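Local structure of inorganic pyrophosphatase (Shewanella sp. AS-11, 6LL8) at residues Tyr5-Lys10 with Ile35-Gly40. The protein probably hydrolyses diphosphate to two phosphates in a manganese-dependent reaction, as a type II inorganic pyrophosphatase. Numbering follows the deposited sequence.
Sequences YVVGHK and IAARLG. With MG (magnesium ion), chain C.
L39 CG lies anti to its carbonyl carbon (chi1 -73°), and chi2 of 169° carries CD1 past the carbonyl of G8 to K10 CG, while CG packs against V7 CG2 at 3.9 Å. V7 meets it because CG2 stands anti to the backbone N, the two side chains crossing at about a right angle; branched, apolar residues suit this partly buried seam. On the same face Y5 and I35 lie side by side, Y5 CE1 3.8 Å from I35 CG2, while small A37 leaves room for both the tyrosine ring and V7. Backbone bonds from V6 N to I35 O and from A37 N to V6 O, each 2.9 Å, pair the strands in parallel. Strands 4-7 and 34-38 belong to a beta-alpha-beta unit of the DHH domain, whose helix 14-29 covers the opposite face at V6 and A36. Beyond A37 waters bridge the backbones: one links G8 N to A37 O, another L39 N to H9 O. H9 turns away from 35-40 into the imidodiphosphate pocket of the active site. Imidazole suits this place: NE2 binds magnesium at 2.2 Å, alongside D13 and D73, while ND1 donates to K10 O, within 9° of the ring plane, helping fix the ring's rotation.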
# COMPACT_ATOMS: atom_id res chain seq x y z
N TYR A 5 3.62 18.66 5.19
CA TYR A 5 4.26 17.37 4.94
C TYR A 5 3.29 16.47 4.21
O TYR A 5 2.14 16.33 4.62
CB TYR A 5 4.72 16.73 6.25
CG TYR A 5 5.90 17.45 6.85
CD1 TYR A 5 7.18 17.11 6.48
CD2 TYR A 5 5.73 18.43 7.79
CE1 TYR A 5 8.27 17.76 7.01
CE2 TYR A 5 6.82 19.09 8.33
CZ TYR A 5 8.09 18.75 7.94
OH TYR A 5 9.17 19.38 8.49
N VAL A 6 3.78 15.84 3.17
CA VAL A 6 3.02 14.89 2.35
C VAL A 6 3.49 13.50 2.69
O VAL A 6 4.69 13.23 2.52
CB VAL A 6 3.18 15.20 0.85
CG1 VAL A 6 2.25 14.30 0.06
CG2 VAL A 6 2.93 16.67 0.54
N VAL A 7 2.63 12.66 3.24
CA VAL A 7 3.12 11.39 3.83
C VAL A 7 2.06 10.30 3.68
O VAL A 7 0.87 10.50 3.96
CB VAL A 7 3.59 11.60 5.25
CG1 VAL A 7 2.49 12.05 6.15
CG2 VAL A 7 4.23 10.35 5.82
N GLY A 8 2.54 9.15 3.28
CA GLY A 8 1.72 7.95 3.12
C GLY A 8 1.69 7.09 4.35
O GLY A 8 2.01 7.51 5.45
N HIS A 9 1.23 5.86 4.16
CA HIS A 9 0.97 5.00 5.33
C HIS A 9 2.25 4.56 6.02
O HIS A 9 3.31 4.43 5.40
CB HIS A 9 0.06 3.81 4.98
CG HIS A 9 0.42 2.95 3.81
ND1 HIS A 9 1.44 2.02 3.82
CD2 HIS A 9 -0.17 2.85 2.60
CE1 HIS A 9 1.44 1.41 2.61
NE2 HIS A 9 0.48 1.90 1.84
N LYS A 10 2.10 4.21 7.30
CA LYS A 10 3.09 3.41 8.00
C LYS A 10 3.44 2.20 7.15
O LYS A 10 2.59 1.66 6.46
CB LYS A 10 2.54 2.97 9.36
CG LYS A 10 2.52 4.01 10.45
CD LYS A 10 2.11 3.46 11.79
CE LYS A 10 2.35 4.43 12.92
NZ LYS A 10 1.98 3.74 14.19
N ILE A 35 6.76 19.37 1.66
CA ILE A 35 7.91 18.45 1.86
C ILE A 35 7.34 17.04 1.83
O ILE A 35 6.44 16.71 2.59
CB ILE A 35 8.61 18.73 3.20
CG1 ILE A 35 9.18 20.14 3.23
CG2 ILE A 35 9.69 17.69 3.44
CD1 ILE A 35 9.57 20.60 4.60
N ALA A 36 7.92 16.17 1.00
CA ALA A 36 7.61 14.73 1.01
C ALA A 36 8.26 14.06 2.21
O ALA A 36 9.42 14.33 2.54
CB ALA A 36 8.08 14.08 -0.25
N ALA A 37 7.55 13.17 2.87
CA ALA A 37 8.08 12.45 4.02
C ALA A 37 7.67 10.99 3.97
O ALA A 37 6.81 10.59 3.16
CB ALA A 37 7.68 13.12 5.30
N ARG A 38 8.26 10.22 4.86
CA ARG A 38 7.96 8.80 5.01
C ARG A 38 7.98 8.41 6.49
O ARG A 38 8.76 8.96 7.26
CB ARG A 38 8.92 7.92 4.23
CG ARG A 38 10.38 8.03 4.65
CD ARG A 38 11.30 7.30 3.69
NE ARG A 38 12.69 7.63 3.95
CZ ARG A 38 13.54 6.97 4.71
NH1 ARG A 38 13.20 5.85 5.31
NH2 ARG A 38 14.77 7.42 4.81
N LEU A 39 7.18 7.41 6.82
CA LEU A 39 7.04 6.88 8.20
C LEU A 39 7.86 5.63 8.43
O LEU A 39 7.78 5.08 9.52
CB LEU A 39 5.58 6.58 8.47
CG LEU A 39 4.69 7.78 8.65
CD1 LEU A 39 3.20 7.43 8.65
CD2 LEU A 39 5.03 8.51 9.94
N GLY A 40 8.61 5.16 7.45
CA GLY A 40 9.40 3.94 7.60
C GLY A 40 10.44 3.86 6.52
O GLY A 40 10.53 4.74 5.66
MG MG C . 0.08 1.67 -0.33
O HOH W 1 5.22 8.47 2.36
O HOH W 2 5.15 6.73 4.87